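Local coordinates for protein exodeoxyribonuclease III (Archaeoglobus fulgidus, PDB 2VOA) that probably cleaves DNA at abasic sites as an apurinic/apyrimidinic endonuclease of the exonuclease III family, using magnesium or manganese ions, at residues H129-T134 / K177-L182; I20-E25 / P250-F255. The protein carries 1 engineered substitution. All blocks are in the same frame, centred on the assembly; numbering follows the deposited sequence.

Contact 1 of 2, residues H129-T134 / K177-L182; sequences HYLQKT and KKILEL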
ATOM      1  N   HIS A 129       5.455  30.918  25.877  1.00 28.04           N
ATOM      2  CA  HIS A 129       6.648  31.491  26.499  1.00 28.90           C
ATOM      3  C   HIS A 129       7.874  31.346  25.600  1.00 29.74           C
ATOM      4  O   HIS A 129       8.708  32.261  25.523  1.00 30.14           O
ATOM      5  CB  HIS A 129       6.825  30.908  27.896  1.00 29.40           C
ATOM      6  CG  HIS A 129       5.749  31.350  28.835  1.00 30.88           C
ATOM      7  ND1 HIS A 129       5.624  32.663  29.244  1.00 32.16           N
ATOM      8  CD2 HIS A 129       4.720  30.677  29.402  1.00 31.90           C
ATOM      9  CE1 HIS A 129       4.581  32.772  30.050  1.00 33.52           C
ATOM     10  NE2 HIS A 129       4.010  31.585  30.157  1.00 34.05           N
ATOM     11  N   TYR A 130       7.935  30.229  24.880  1.00 29.39           N
ATOM     12  CA  TYR A 130       9.036  29.961  23.952  1.00 29.60           C
ATOM     13  C   TYR A 130       9.091  31.005  22.830  1.00 29.47           C
ATOM     14  O   TYR A 130      10.161  31.586  22.553  1.00 29.55           O
ATOM     15  CB  TYR A 130       8.946  28.524  23.426  1.00 31.31           C
ATOM     16  CG  TYR A 130       9.914  28.187  22.306  1.00 32.41           C
ATOM     17  CD1 TYR A 130      11.245  27.856  22.563  1.00 35.71           C
ATOM     18  CD2 TYR A 130       9.481  28.199  20.976  1.00 34.07           C
ATOM     19  CE1 TYR A 130      12.132  27.537  21.497  1.00 34.23           C
ATOM     20  CE2 TYR A 130      10.352  27.895  19.929  1.00 34.41           C
ATOM     21  CZ  TYR A 130      11.656  27.554  20.197  1.00 35.13           C
ATOM     22  OH  TYR A 130      12.510  27.255  19.147  1.00 37.16           O
ATOM     23  N   LEU A 131       7.943  31.268  22.208  1.00 28.57           N
ATOM     24  CA  LEU A 131       7.871  32.250  21.114  1.00 28.72           C
ATOM     25  C   LEU A 131       7.994  33.686  21.607  1.00 29.08           C
ATOM     26  O   LEU A 131       8.635  34.503  20.959  1.00 29.58           O
ATOM     27  CB  LEU A 131       6.588  32.069  20.328  1.00 28.70           C
ATOM     28  CG  LEU A 131       6.517  30.696  19.642  1.00 29.63           C
ATOM     29  CD1 LEU A 131       5.109  30.511  19.089  1.00 31.27           C
ATOM     30  CD2 LEU A 131       7.597  30.495  18.563  1.00 30.90           C
ATOM     31  N   GLN A 132       7.393  33.994  22.756  1.00 28.85           N
ATOM     32  CA  GLN A 132       7.557  35.318  23.366  1.00 29.89           C
ATOM     33  C   GLN A 132       9.043  35.635  23.600  1.00 30.19           C
ATOM     34  O   GLN A 132       9.490  36.782  23.418  1.00 30.83           O
ATOM     35  CB  GLN A 132       6.798  35.379  24.695  1.00 30.73           C
ATOM     36  CG  GLN A 132       6.810  36.738  25.352  1.00 32.29           C
ATOM     37  CD  GLN A 132       6.064  36.737  26.665  1.00 36.46           C
ATOM     38  OE1 GLN A 132       6.274  35.864  27.524  1.00 38.00           O
ATOM     39  NE2 GLN A 132       5.208  37.736  26.851  1.00 39.54           N
ATOM     40  N   LYS A 133       9.804  34.615  24.000  1.00 29.75           N
ATOM     41  CA  LYS A 133      11.210  34.766  24.364  1.00 31.13           C
ATOM     42  C   LYS A 133      12.125  34.881  23.145  1.00 30.45           C
ATOM     43  O   LYS A 133      13.137  35.597  23.183  1.00 30.68           O
ATOM     44  CB  LYS A 133      11.627  33.584  25.258  1.00 31.96           C
ATOM     45  CG  LYS A 133      13.110  33.351  25.406  1.00 35.87           C
ATOM     46  CD  LYS A 133      13.368  32.237  26.401  1.00 40.08           C
ATOM     47  CE  LYS A 133      14.543  31.384  25.965  1.00 44.33           C
ATOM     48  NZ  LYS A 133      14.774  30.261  26.926  1.00 46.96           N
ATOM     49  N   THR A 134      11.757  34.178  22.073  1.00 30.09           N
ATOM     50  CA  THR A 134      12.682  33.930  20.962  1.00 30.50           C
ATOM     51  C   THR A 134      12.321  34.569  19.612  1.00 30.87           C
ATOM     52  O   THR A 134      13.178  34.619  18.718  1.00 31.94           O
ATOM     53  CB  THR A 134      12.873  32.431  20.729  1.00 29.98           C
ATOM     54  OG1 THR A 134      11.639  31.853  20.295  1.00 30.21           O
ATOM     55  CG2 THR A 134      13.384  31.725  22.010  1.00 30.72           C
ATOM     56  N   LYS A 177      -5.057  31.134  20.929  1.00 29.44           N
ATOM     57  CA  LYS A 177      -5.255  32.572  20.661  1.00 30.07           C
ATOM     58  C   LYS A 177      -4.340  33.456  21.505  1.00 29.56           C
ATOM     59  O   LYS A 177      -3.923  34.517  21.047  1.00 30.79           O
ATOM     60  CB  LYS A 177      -6.713  32.960  20.809  1.00 30.81           C
ATOM     61  CG  LYS A 177      -7.609  32.284  19.761  1.00 32.21           C
ATOM     62  CD  LYS A 177      -9.064  32.462  20.183  1.00 39.05           C
ATOM     63  CE  LYS A 177      -9.956  32.562  18.995  1.00 42.30           C
ATOM     64  NZ  LYS A 177     -11.033  33.602  19.227  1.00 43.43           N
ATOM     65  N   LYS A 178      -3.990  33.005  22.713  1.00 28.76           N
ATOM     66  CA  LYS A 178      -3.029  33.724  23.545  1.00 29.28           C
ATOM     67  C   LYS A 178      -1.688  33.909  22.823  1.00 29.55           C
ATOM     68  O   LYS A 178      -1.053  34.972  22.919  1.00 30.40           O
ATOM     69  CB  LYS A 178      -2.840  32.964  24.865  1.00 29.39           C
ATOM     70  CG  LYS A 178      -1.865  33.600  25.836  1.00 30.27           C
ATOM     71  CD  LYS A 178      -1.665  32.710  27.061  1.00 30.39           C
ATOM     72  CE  LYS A 178      -0.521  33.211  27.922  1.00 33.21           C
ATOM     73  NZ  LYS A 178      -0.516  32.650  29.294  1.00 33.13           N
ATOM     74  N   ILE A 179      -1.276  32.888  22.077  1.00 28.87           N
ATOM     75  CA  ILE A 179      -0.038  32.959  21.292  1.00 29.43           C
ATOM     76  C   ILE A 179      -0.210  33.917  20.117  1.00 29.66           C
ATOM     77  O   ILE A 179       0.662  34.742  19.863  1.00 29.91           O
ATOM     78  CB  ILE A 179       0.407  31.586  20.760  1.00 29.57           C
ATOM     79  CG1 ILE A 179       0.408  30.520  21.894  1.00 29.49           C
ATOM     80  CG2 ILE A 179       1.807  31.699  20.141  1.00 28.71           C
ATOM     81  CD1 ILE A 179       0.712  29.043  21.421  1.00 31.41           C
ATOM     82  N   LEU A 180      -1.325  33.824  19.402  1.00 30.05           N
ATOM     83  CA  LEU A 180      -1.577  34.764  18.291  1.00 31.27           C
ATOM     84  C   LEU A 180      -1.451  36.227  18.735  1.00 31.69           C
ATOM     85  O   LEU A 180      -0.977  37.082  17.984  1.00 32.02           O
ATOM     86  CB  LEU A 180      -2.980  34.544  17.705  1.00 32.16           C
ATOM     87  CG  LEU A 180      -3.246  33.201  17.014  1.00 35.18           C
ATOM     88  CD1 LEU A 180      -4.536  33.286  16.171  1.00 37.37           C
ATOM     89  CD2 LEU A 180      -2.090  32.758  16.178  1.00 36.21           C
ATOM     90  N   GLU A 181      -1.894  36.504  19.963  1.00 31.98           N
ATOM     91  CA  GLU A 181      -1.907  37.865  20.500  1.00 33.94           C
ATOM     92  C   GLU A 181      -0.503  38.462  20.658  1.00 32.83           C
ATOM     93  O   GLU A 181      -0.354  39.674  20.865  1.00 33.18           O
ATOM     94  CB  GLU A 181      -2.635  37.899  21.845  1.00 34.06           C
ATOM     95  CG  GLU A 181      -4.145  37.870  21.747  1.00 37.38           C
ATOM     96  CD  GLU A 181      -4.814  37.754  23.132  1.00 38.63           C
ATOM     97  OE1 GLU A 181      -4.113  37.838  24.174  1.00 42.99           O
ATOM     98  OE2 GLU A 181      -6.050  37.568  23.175  1.00 45.65           O
ATOM     99  N   LEU A 182       0.517  37.611  20.594  1.00 31.59           N
ATOM    100  CA  LEU A 182       1.911  38.070  20.621  1.00 31.41           C
ATOM    101  C   LEU A 182       2.239  38.916  19.386  1.00 32.23           C
ATOM    102  O   LEU A 182       3.185  39.731  19.401  1.00 31.61           O
ATOM    103  CB  LEU A 182       2.877  36.888  20.697  1.00 31.38           C
ATOM    104  CG  LEU A 182       2.989  36.139  22.025  1.00 30.51           C
ATOM    105  CD1 LEU A 182       3.931  34.952  21.845  1.00 32.54           C
ATOM    106  CD2 LEU A 182       3.499  37.048  23.133  1.00 32.86           C
TER
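Leu182 reaches across to the backbone of Gln132 and, with Leu131 and Ile179, joins helix 115-134 to segment 177-182 in a largely apolar contact. Of the three, Leu182 gives the largest area. Its two methyls divide the work. CD1 lies against the helix backbone, 3.7 Å from Gln132 N and 4.2 Å from Leu131 CB, while CD2 touches the aliphatic root of the glutamine, 4.0 Å from Gln132 CG. Gln132 CG stands anti to its own backbone nitrogen (chi1 -175°), and the chain beyond runs out straight, crossing the leucine at about a right angle; the leucine therefore meets the flank of the glutamine as well as its amide, whose NE2 lies 4.1 Å from Leu182 CD2. Three residues earlier, Ile179 of helix 170-180 adds a second point of contact, with its CG2 branch 3.7 Å from Leu131 CD1. Both of these residues are buried and also pack on Trp143 of strand 141-144, so this part of the contact faces that strand's sheet, whereas the Gln132 side faces outward. Leu182 rests in addition on Tyr128 and Phe137. Replacing Leu182 by an alanine would take away both methyls and is likely to leave the backbone and CG of Gln132 without this cover and a gap beside Tyr128 and Phe137. Charged groups keep to the margin, where Lys178 forms a salt bridge with Glu125, an acid that also hydrogen-bonds His129. With van der Waals contacts and no hydrogen bond or salt bridge between the segments, their association rests on shape and exclusion of water rather than on directional bonds.

Contact 2 of 2, residues I20-E25 / P250-F255; sequences IPWLKE and PLVAVF
A buried helix-on-sheet contact, aromatic and apolar throughout, places the indole of Trp22, from helix 16-26, against Pro250 and Val252 of segment 250-255. Pro250 approaches from above one face of the indole. Its CG sits 4.2 Å from the centroid of the five-membered ring, 25° off the ring normal, which makes a CH-pi contact, although the carbon is displaced toward the rim. Pro250 CB, on the same side of the plane but beyond the rim, comes within 3.7 Å of Trp22 CZ2. Val252 meets the same atom differently: its CG2 lies in the plane of the indole at the edge, 3.7 Å from Trp22 CZ2 and 4.0 Å from Trp22 CH2. Trp22 CZ2 is thus approached from above the plane by the proline and within it by the valine. The torsions make this possible, for Trp22 CG is anti to the backbone nitrogen (chi1 -171°) and the indole stands nearly perpendicular to that arm (chi2 90°), carrying its benzo edge from the helix to the strand. In the DNase I-like fold of this family, helices pack on the outer faces of two stacked beta-sheets, and Trp22 is such a helix residue set on the sheet that contains strands 2-8, 251-255 and 230-235. Its ring also rests on Ala5. The indole nitrogen is satisfied too: NE1 hydrogen-bonds Asp236 OD1, which should help hold the ring in this rotation, while the backbone of Pro250 bonds that of the same aspartate. Pro250 itself packs on Phe7, which precedes the predicted metal ligand Asn8 in sequence.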
ATOM      1  N   ILE A  20       6.672  14.844  -3.478  1.00 28.01           N
ATOM      2  CA  ILE A  20       7.709  15.140  -4.472  1.00 28.19           C
ATOM      3  C   ILE A  20       7.124  15.794  -5.755  1.00 27.74           C
ATOM      4  O   ILE A  20       7.568  16.881  -6.140  1.00 28.38           O
ATOM      5  CB  ILE A  20       8.634  13.912  -4.728  1.00 27.39           C
ATOM      6  CG1 ILE A  20       9.326  13.469  -3.417  1.00 27.18           C
ATOM      7  CG2 ILE A  20       9.674  14.194  -5.857  1.00 27.88           C
ATOM      8  CD1 ILE A  20      10.127  14.588  -2.687  1.00 28.38           C
ATOM      9  N   PRO A  21       6.109  15.171  -6.393  1.00 28.43           N
ATOM     10  CA  PRO A  21       5.461  15.866  -7.535  1.00 28.81           C
ATOM     11  C   PRO A  21       4.846  17.232  -7.150  1.00 29.28           C
ATOM     12  O   PRO A  21       4.851  18.184  -7.962  1.00 29.51           O
ATOM     13  CB  PRO A  21       4.357  14.888  -7.949  1.00 29.22           C
ATOM     14  CG  PRO A  21       4.879  13.537  -7.521  1.00 29.50           C
ATOM     15  CD  PRO A  21       5.552  13.812  -6.204  1.00 28.27           C
ATOM     16  N   TRP A  22       4.324  17.333  -5.928  1.00 28.21           N
ATOM     17  CA  TRP A  22       3.720  18.587  -5.496  1.00 28.75           C
ATOM     18  C   TRP A  22       4.800  19.688  -5.432  1.00 28.50           C
ATOM     19  O   TRP A  22       4.564  20.809  -5.876  1.00 28.67           O
ATOM     20  CB  TRP A  22       2.972  18.413  -4.166  1.00 28.56           C
ATOM     21  CG  TRP A  22       2.158  19.620  -3.793  1.00 28.76           C
ATOM     22  CD1 TRP A  22       0.850  19.870  -4.128  1.00 29.44           C
ATOM     23  CD2 TRP A  22       2.607  20.748  -3.052  1.00 29.27           C
ATOM     24  NE1 TRP A  22       0.460  21.100  -3.637  1.00 29.01           N
ATOM     25  CE2 TRP A  22       1.511  21.649  -2.949  1.00 30.54           C
ATOM     26  CE3 TRP A  22       3.823  21.083  -2.437  1.00 31.65           C
ATOM     27  CZ2 TRP A  22       1.606  22.877  -2.259  1.00 30.33           C
ATOM     28  CZ3 TRP A  22       3.916  22.306  -1.744  1.00 30.02           C
ATOM     29  CH2 TRP A  22       2.814  23.189  -1.684  1.00 31.44           C
ATOM     30  N   LEU A  23       5.985  19.355  -4.906  1.00 29.30           N
ATOM     31  CA  LEU A  23       7.111  20.310  -4.865  1.00 29.61           C
ATOM     32  C   LEU A  23       7.571  20.694  -6.276  1.00 30.11           C
ATOM     33  O   LEU A  23       7.857  21.859  -6.560  1.00 29.27           O
ATOM     34  CB  LEU A  23       8.294  19.766  -4.049  1.00 29.35           C
ATOM     35  CG  LEU A  23       8.125  19.782  -2.525  1.00 29.91           C
ATOM     36  CD1 LEU A  23       9.195  18.952  -1.862  1.00 30.56           C
ATOM     37  CD2 LEU A  23       8.138  21.207  -1.984  1.00 27.70           C
ATOM     38  N   LYS A  24       7.635  19.715  -7.169  1.00 29.96           N
ATOM     39  CA  LYS A  24       8.009  19.997  -8.555  1.00 31.29           C
ATOM     40  C   LYS A  24       7.035  20.972  -9.229  1.00 31.31           C
ATOM     41  O   LYS A  24       7.453  21.844  -9.986  1.00 32.29           O
ATOM     42  CB  LYS A  24       8.146  18.692  -9.344  1.00 32.24           C
ATOM     43  CG  LYS A  24       9.540  18.088  -9.232  1.00 36.63           C
ATOM     44  CD  LYS A  24       9.908  17.288 -10.481  1.00 41.82           C
ATOM     45  CE  LYS A  24      11.400  17.466 -10.864  1.00 44.78           C
ATOM     46  NZ  LYS A  24      12.000  16.255 -11.538  1.00 45.87           N
ATOM     47  N   GLU A  25       5.745  20.838  -8.925  1.00 30.98           N
ATOM     48  CA  GLU A  25       4.695  21.634  -9.572  1.00 31.54           C
ATOM     49  C   GLU A  25       4.630  23.035  -8.989  1.00 31.18           C
ATOM     50  O   GLU A  25       4.574  24.019  -9.736  1.00 31.88           O
ATOM     51  CB  GLU A  25       3.329  20.948  -9.437  1.00 32.09           C
ATOM     52  CG  GLU A  25       2.101  21.765  -9.908  1.00 35.66           C
ATOM     53  CD  GLU A  25       2.076  22.085 -11.415  1.00 41.96           C
ATOM     54  OE1 GLU A  25       2.636  21.322 -12.225  1.00 44.40           O
ATOM     55  OE2 GLU A  25       1.461  23.108 -11.801  1.00 44.74           O
ATOM     56  N   PRO A 250      -2.213  20.610   1.703  1.00 30.73           N
ATOM     57  CA  PRO A 250      -1.239  21.690   1.909  1.00 30.23           C
ATOM     58  C   PRO A 250      -1.929  23.049   2.054  1.00 30.41           C
ATOM     59  O   PRO A 250      -2.950  23.320   1.383  1.00 30.59           O
ATOM     60  CB  PRO A 250      -0.423  21.697   0.594  1.00 31.36           C
ATOM     61  CG  PRO A 250      -0.556  20.328   0.076  1.00 31.06           C
ATOM     62  CD  PRO A 250      -2.000  19.961   0.393  1.00 31.71           C
ATOM     63  N   LEU A 251      -1.369  23.890   2.915  1.00 30.18           N
ATOM     64  CA  LEU A 251      -1.804  25.268   3.051  1.00 30.67           C
ATOM     65  C   LEU A 251      -0.618  26.108   2.554  1.00 30.87           C
ATOM     66  O   LEU A 251       0.528  25.854   2.967  1.00 30.22           O
ATOM     67  CB  LEU A 251      -2.169  25.588   4.511  1.00 31.22           C
ATOM     68  CG  LEU A 251      -2.648  27.018   4.782  1.00 33.15           C
ATOM     69  CD1 LEU A 251      -3.990  27.281   4.084  1.00 36.71           C
ATOM     70  CD2 LEU A 251      -2.724  27.270   6.310  1.00 32.81           C
ATOM     71  N   VAL A 252      -0.895  27.040   1.635  1.00 29.57           N
ATOM     72  CA  VAL A 252       0.144  27.789   0.899  1.00 29.53           C
ATOM     73  C   VAL A 252      -0.047  29.284   1.144  1.00 29.25           C
ATOM     74  O   VAL A 252      -1.183  29.772   1.108  1.00 29.63           O
ATOM     75  CB  VAL A 252       0.076  27.513  -0.634  1.00 29.23           C
ATOM     76  CG1 VAL A 252       1.240  28.194  -1.384  1.00 31.57           C
ATOM     77  CG2 VAL A 252       0.063  26.000  -0.919  1.00 31.12           C
ATOM     78  N   ALA A 253       1.041  30.005   1.419  1.00 28.64           N
ATOM     79  CA  ALA A 253       0.983  31.473   1.494  1.00 28.60           C
ATOM     80  C   ALA A 253       2.054  32.059   0.590  1.00 29.24           C
ATOM     81  O   ALA A 253       3.156  31.491   0.469  1.00 29.48           O
ATOM     82  CB  ALA A 253       1.224  31.943   2.939  1.00 28.78           C
ATOM     83  N   VAL A 254       1.721  33.182  -0.036  1.00 28.20           N
ATOM     84  CA  VAL A 254       2.608  33.907  -0.946  1.00 28.73           C
ATOM     85  C   VAL A 254       2.787  35.340  -0.426  1.00 28.53           C
ATOM     86  O   VAL A 254       1.806  36.021  -0.072  1.00 27.57           O
ATOM     87  CB  VAL A 254       2.091  33.895  -2.400  1.00 29.09           C
ATOM     88  CG1 VAL A 254       3.071  34.619  -3.334  1.00 30.51           C
ATOM     89  CG2 VAL A 254       1.834  32.447  -2.886  1.00 29.14           C
ATOM     90  N   PHE A 255       4.057  35.759  -0.358  1.00 27.77           N
ATOM     91  CA  PHE A 255       4.463  37.077   0.153  1.00 28.47           C
ATOM     92  C   PHE A 255       5.200  37.883  -0.919  1.00 27.97           C
ATOM     93  O   PHE A 255       5.999  37.333  -1.704  1.00 27.74           O
ATOM     94  CB  PHE A 255       5.360  36.893   1.388  1.00 29.00           C
ATOM     95  CG  PHE A 255       4.715  36.076   2.466  1.00 28.89           C
ATOM     96  CD1 PHE A 255       4.807  34.670   2.477  1.00 29.87           C
ATOM     97  CD2 PHE A 255       3.974  36.721   3.470  1.00 28.90           C
ATOM     98  CE1 PHE A 255       4.188  33.917   3.503  1.00 31.94           C
ATOM     99  CE2 PHE A 255       3.342  35.967   4.514  1.00 28.09           C
ATOM    100  CZ  PHE A 255       3.435  34.559   4.496  1.00 30.30           C
TER

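How the contacts relate
Contact 1 and contact 2 lie on opposite sides of the chain's centre, their centres 27 Å apart and their nearest atoms about 11 Å apart. Contact 1 packs helix 115-134 against segment 177-182 beside strand 141-144; contact 2 sets helix 16-26 on the other sheet. In sequence, both segments of contact 1 fall between those of contact 2. Contact 2 is nearer to the predicted catalytic centre, with the side chain of Pro250 about 7 Å from that of His248 and about 9 Å from that of Asn8; in contact 1 the side chain of Ile179 is about 11 Å from that of Asn148, another predicted metal ligand. The bound nucleic acid is about 18 Å from contact 1 and about 14 Å from contact 2, nearest atoms.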